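Xaa-Pro Dipeptidase (PDB 2QS8) probably removes C-terminal residues from short peptides as a metal-dependent peptidase of the amidohydrolase superfamily, captured here with methionine in its active site. Local coordinates at residues K339-M344 with Q356-E361; A140-A145 with A151-G156. All blocks are in the same frame, centred on the assembly; numbering follows the deposited sequence.

Two kinds of contact in one TIM-barrel hydrolase can be compared here, one without a hydrogen bond and farther from the ligand, the other built round a lysine hydrogen bond and closer to it. Interaction 2 (140-145 with 151-156) comes first along the chain and lies near the catalytic pocket: the Thr143 side chain is about 7 Å from the magnesium ion, the Ala151 side chain about 9 Å from the bound methionine, and the preceding residue, His150, lines the pocket. Interaction 1 (339-344 with 356-361) follows later, on the other side of the chain's centre, its Met344 side chain about 13 Å from the methionine. The centres of interaction 1 and interaction 2 are 28 Å apart and their nearest atoms about 16 Å.

Interaction 1: residues K339-M344 with Q356-E361; sequences KEFVYM and QSATME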
loop_
_atom_site.group_PDB
_atom_site.type_symbol
_atom_site.label_atom_id
_atom_site.label_comp_id
_atom_site.label_asym_id
_atom_site.label_seq_id
_atom_site.Cartn_x
_atom_site.Cartn_y
_atom_site.Cartn_z
ATOM N N LYS A 339 5.788 42.737 15.654
ATOM C CA LYS A 339 6.660 42.424 16.784
ATOM C C LYS A 339 7.841 41.544 16.382
ATOM O O LYS A 339 8.903 41.596 17.012
ATOM C CB LYS A 339 5.867 41.734 17.893
ATOM C CG LYS A 339 4.748 42.583 18.450
ATOM C CD LYS A 339 4.023 41.863 19.571
ATOM C CE LYS A 339 2.851 42.677 20.089
ATOM N NZ LYS A 339 2.205 41.987 21.239
ATOM N N GLU A 340 7.649 40.736 15.339
ATOM C CA GLU A 340 8.700 39.858 14.841
ATOM C C GLU A 340 9.950 40.665 14.448
ATOM O O GLU A 340 11.080 40.204 14.634
ATOM C CB GLU A 340 8.182 39.061 13.639
ATOM C CG GLU A 340 9.133 38.008 13.059
ATOM C CD GLU A 340 9.386 36.825 13.992
ATOM O OE1 GLU A 340 8.673 36.691 15.011
ATOM O OE2 GLU A 340 10.303 36.023 13.695
ATOM N N PHE A 341 9.740 41.860 13.896
ATOM C CA PHE A 341 10.838 42.738 13.496
ATOM C C PHE A 341 11.662 43.119 14.720
ATOM O O PHE A 341 12.890 43.019 14.717
ATOM C CB PHE A 341 10.315 44.023 12.845
ATOM C CG PHE A 341 9.778 43.836 11.459
ATOM C CD1 PHE A 341 10.575 43.315 10.450
ATOM C CD2 PHE A 341 8.465 44.180 11.163
ATOM C CE1 PHE A 341 10.063 43.136 9.173
ATOM C CE2 PHE A 341 7.947 44.005 9.890
ATOM C CZ PHE A 341 8.744 43.482 8.894
ATOM N N VAL A 342 10.975 43.560 15.769
ATOM C CA VAL A 342 11.650 43.962 16.990
ATOM C C VAL A 342 12.461 42.807 17.579
ATOM O O VAL A 342 13.544 43.019 18.131
ATOM C CB VAL A 342 10.638 44.457 18.033
ATOM C CG1 VAL A 342 11.380 45.020 19.246
ATOM C CG2 VAL A 342 9.717 45.494 17.407
ATOM N N TYR A 343 11.936 41.590 17.456
ATOM C CA TYR A 343 12.627 40.413 17.974
ATOM C C TYR A 343 13.865 40.099 17.148
ATOM O O TYR A 343 14.900 39.725 17.693
ATOM C CB TYR A 343 11.690 39.197 17.992
ATOM C CG TYR A 343 10.718 39.168 19.154
ATOM C CD1 TYR A 343 11.182 39.124 20.471
ATOM C CD2 TYR A 343 9.338 39.129 18.940
ATOM C CE1 TYR A 343 10.307 39.036 21.539
ATOM C CE2 TYR A 343 8.445 39.041 20.009
ATOM C CZ TYR A 343 8.941 38.993 21.303
ATOM O OH TYR A 343 8.076 38.886 22.370
HETATM N N MSE A 344 13.760 40.258 15.835
HETATM C CA MSE A 344 14.876 39.985 14.949
HETATM C C MSE A 344 16.023 40.937 15.205
HETATM O O MSE A 344 17.190 40.541 15.169
HETATM C CB MSE A 344 14.417 40.093 13.503
HETATM C CG MSE A 344 13.404 39.039 13.170
HETATM SE SE MSE A 344 12.830 39.235 11.341
HETATM C CE MSE A 344 14.068 38.027 10.425
ATOM N N GLN A 356 14.363 43.855 4.747
ATOM C CA GLN A 356 14.628 43.205 3.471
ATOM C C GLN A 356 14.218 41.735 3.528
ATOM O O GLN A 356 13.903 41.132 2.502
ATOM C CB GLN A 356 16.112 43.347 3.091
ATOM C CG GLN A 356 16.546 44.805 2.948
ATOM C CD GLN A 356 17.946 44.974 2.391
ATOM O OE1 GLN A 356 18.879 44.299 2.805
ATOM N NE2 GLN A 356 18.094 45.900 1.453
ATOM N N SER A 357 14.195 41.168 4.731
ATOM C CA SER A 357 13.816 39.776 4.888
ATOM C C SER A 357 12.302 39.595 4.766
ATOM O O SER A 357 11.822 38.479 4.619
ATOM C CB SER A 357 14.278 39.238 6.244
ATOM O OG SER A 357 13.371 39.612 7.262
ATOM N N ALA A 358 11.556 40.692 4.830
ATOM C CA ALA A 358 10.103 40.631 4.725
ATOM C C ALA A 358 9.628 41.228 3.406
ATOM O O ALA A 358 8.430 41.401 3.191
ATOM C CB ALA A 358 9.470 41.366 5.882
ATOM N N THR A 359 10.575 41.541 2.529
ATOM C CA THR A 359 10.265 42.113 1.225
ATOM C C THR A 359 10.867 41.284 0.076
ATOM O O THR A 359 10.164 40.515 -0.577
ATOM C CB THR A 359 10.757 43.589 1.134
ATOM O OG1 THR A 359 12.094 43.693 1.634
ATOM C CG2 THR A 359 9.867 44.487 1.950
HETATM N N MSE A 360 12.169 41.432 -0.157
HETATM C CA MSE A 360 12.852 40.690 -1.221
HETATM C C MSE A 360 13.151 39.230 -0.871
HETATM O O MSE A 360 13.080 38.347 -1.727
HETATM C CB MSE A 360 14.167 41.394 -1.603
HETATM C CG MSE A 360 13.970 42.671 -2.414
HETATM SE SE MSE A 360 12.984 42.154 -4.023
HETATM C CE MSE A 360 14.243 40.869 -4.849
ATOM N N GLU A 361 13.510 38.963 0.376
ATOM C CA GLU A 361 13.803 37.581 0.753
ATOM C C GLU A 361 12.550 36.713 0.707
ATOM O O GLU A 361 12.590 35.562 0.252
ATOM C CB GLU A 361 14.441 37.535 2.141
ATOM C CG GLU A 361 15.837 38.147 2.152
ATOM C CD GLU A 361 16.708 37.623 1.006
ATOM O OE1 GLU A 361 17.214 36.489 1.105
ATOM O OE2 GLU A 361 16.871 38.342 -0.002
#
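Phe341 leads the contact, setting the edge of its ring against the methyl group of Ala358. CZ and CE1 share the approach, with CZ 3.8 Å from Ala358 CB, and the methyl lies near the ring plane, not over a face. With CG anti to the carbonyl carbon (chi1 -74°), the ring spans the gap between backbones whose nearest CA atoms, those of Phe341 and Ala358, are 9.1 Å apart. One turn later Met344, a selenomethionine, extends the same front. Its chain runs straight through chi2 and bends at chi3 (93°), turning the terminal methyl toward Ser357, and CE comes to 3.6 Å from Ser357 OG. That is van der Waals contact; the hydroxyl is hydrogen-bonded to Ala354 O, three residues back. No hydrogen bond joins the two segments, so side chains link two helical elements of the TIM-barrel amidohydrolase fold that follow the metal ligand Asp328 in the chain, away from the bound methionine. Around this buried seam Phe325 meets the Phe341 ring with planes at about 30° and also touches Ala358, helix 278-287 packs against Met344 through Ile278, and Leu65 of strand 60-67 touches Phe341.

Interaction 2: residues A140-A145 with A151-G156; sequences AGKTIA and ADPTNG
The peptide plane linking Ala151 to Asp152 has Ala145 on one face and Lys142 at its oxygen edge. Ala145 CB stands directly over the carbonyl carbon, 3.8 Å from Ala151 C, whereas Lys142 NZ approaches in the carbonyl plane, 2.8 Å from Ala151 O at a C=O...N angle of 152°. The Pro153 ring is met on its CG-CD side by the end of the lysine chain, the two groups crossing obliquely, with Lys142 CE 3.8 Å from Pro153 CD. The setting is a pair of connecting loops in the TIM barrel of the amidohydrolase superfamily, one leading into strand 145-146 and the other following it.

Lys142 illustrates how a buried amine, probably charged, can be satisfied by main-chain carbonyls. Chi1 starts the chain away from the backbone N, but bends at chi2 and chi4 (both 75°) curl it back until NZ also lies 2.7 Å from Thr143 O, on a lone pair of that carbonyl. Two carbonyls therefore grip the amine and tie one loop to the other. Beside this polar link, Thr143 CG2 packs 3.5 Å from Ala151 CB, and Thr196 of strand 192-196 touches both Ala145 and Ala151.

Beyond Ala151 the second loop folds into a type I beta turn from Asp152 to Asn155, combined with an Asx turn. Asp152 OD2 accepts from Gly148 N and forms a salt bridge with Lys187 of a neighbouring subunit, so this turn reaches the subunit interface. Asp152 OD1 accepts twice from Thr154, both donors tilted out of the carboxylate plane to the same face: Thr154 N lies 2.8 Å from Asp152 OD1 on the anti side, and Thr154 OG1 donates to Asp152 OD1 over 2.6 Å on the syn side.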
loop_
_atom_site.group_PDB
_atom_site.type_symbol
_atom_site.label_atom_id
_atom_site.label_comp_id
_atom_site.label_asym_id
_atom_site.label_seq_id
_atom_site.Cartn_x
_atom_site.Cartn_y
_atom_site.Cartn_z
ATOM N N ALA A 140 -0.898 26.391 1.498
ATOM C CA ALA A 140 -0.388 25.034 1.450
ATOM C C ALA A 140 -1.515 24.037 1.755
ATOM O O ALA A 140 -1.331 22.823 1.637
ATOM C CB ALA A 140 0.733 24.875 2.457
ATOM N N GLY A 141 -2.682 24.561 2.126
ATOM C CA GLY A 141 -3.789 23.693 2.472
ATOM C C GLY A 141 -3.470 22.886 3.728
ATOM O O GLY A 141 -2.843 23.393 4.665
ATOM N N LYS A 142 -3.889 21.625 3.754
ATOM C CA LYS A 142 -3.645 20.778 4.915
ATOM C C LYS A 142 -2.182 20.382 5.039
ATOM O O LYS A 142 -1.590 19.870 4.093
ATOM C CB LYS A 142 -4.499 19.506 4.847
ATOM C CG LYS A 142 -4.233 18.517 5.990
ATOM C CD LYS A 142 -4.844 18.967 7.318
ATOM C CE LYS A 142 -4.375 18.085 8.467
ATOM N NZ LYS A 142 -2.968 18.376 8.856
ATOM N N THR A 143 -1.606 20.636 6.207
ATOM C CA THR A 143 -0.210 20.278 6.473
ATOM C C THR A 143 -0.135 18.752 6.454
ATOM O O THR A 143 -1.003 18.082 6.995
ATOM C CB THR A 143 0.253 20.766 7.876
ATOM O OG1 THR A 143 0.214 22.199 7.922
ATOM C CG2 THR A 143 1.674 20.286 8.163
ATOM N N ILE A 144 0.895 18.201 5.828
ATOM C CA ILE A 144 1.015 16.759 5.753
ATOM C C ILE A 144 1.868 16.202 6.885
ATOM O O ILE A 144 2.930 16.734 7.199
ATOM C CB ILE A 144 1.598 16.318 4.408
ATOM C CG1 ILE A 144 0.688 16.792 3.272
ATOM C CG2 ILE A 144 1.756 14.796 4.388
ATOM C CD1 ILE A 144 1.198 16.432 1.874
ATOM N N ALA A 145 1.383 15.118 7.482
ATOM C CA ALA A 145 2.064 14.478 8.590
ATOM C C ALA A 145 1.950 12.960 8.525
ATOM O O ALA A 145 1.171 12.407 7.741
ATOM C CB ALA A 145 1.467 14.969 9.916
ATOM N N ALA A 151 1.094 17.371 12.939
ATOM C CA ALA A 151 -0.066 17.875 12.226
ATOM C C ALA A 151 -1.166 16.840 11.958
ATOM O O ALA A 151 -2.012 17.040 11.090
ATOM C CB ALA A 151 0.375 18.536 10.921
ATOM N N ASP A 152 -1.156 15.736 12.697
ATOM C CA ASP A 152 -2.196 14.727 12.538
ATOM C C ASP A 152 -3.420 15.341 13.224
ATOM O O ASP A 152 -3.433 15.540 14.442
ATOM C CB ASP A 152 -1.800 13.426 13.241
ATOM C CG ASP A 152 -2.853 12.325 13.086
ATOM O OD1 ASP A 152 -4.044 12.655 12.912
ATOM O OD2 ASP A 152 -2.486 11.130 13.159
ATOM N N PRO A 153 -4.471 15.644 12.452
ATOM C CA PRO A 153 -5.660 16.246 13.055
ATOM C C PRO A 153 -6.481 15.350 13.983
ATOM O O PRO A 153 -7.467 15.812 14.554
ATOM C CB PRO A 153 -6.456 16.703 11.840
ATOM C CG PRO A 153 -6.215 15.599 10.883
ATOM C CD PRO A 153 -4.705 15.349 11.029
ATOM N N THR A 154 -6.096 14.079 14.123
ATOM C CA THR A 154 -6.849 13.180 14.997
ATOM C C THR A 154 -6.167 12.890 16.321
ATOM O O THR A 154 -6.644 12.063 17.096
ATOM C CB THR A 154 -7.203 11.842 14.296
ATOM O OG1 THR A 154 -6.021 11.193 13.820
ATOM C CG2 THR A 154 -8.159 12.099 13.138
ATOM N N ASN A 155 -5.057 13.572 16.585
ATOM C CA ASN A 155 -4.355 13.401 17.858
ATOM C C ASN A 155 -5.262 13.929 18.967
ATOM O O ASN A 155 -6.193 14.683 18.706
ATOM C CB ASN A 155 -3.044 14.195 17.885
ATOM C CG ASN A 155 -1.889 13.460 17.215
ATOM O OD1 ASN A 155 -1.817 12.235 17.232
ATOM N ND2 ASN A 155 -0.964 14.218 16.647
ATOM N N GLY A 156 -4.977 13.531 20.201
ATOM C CA GLY A 156 -5.761 13.989 21.335
ATOM C C GLY A 156 -7.201 13.510 21.354
ATOM O O GLY A 156 -8.061 14.137 21.972
#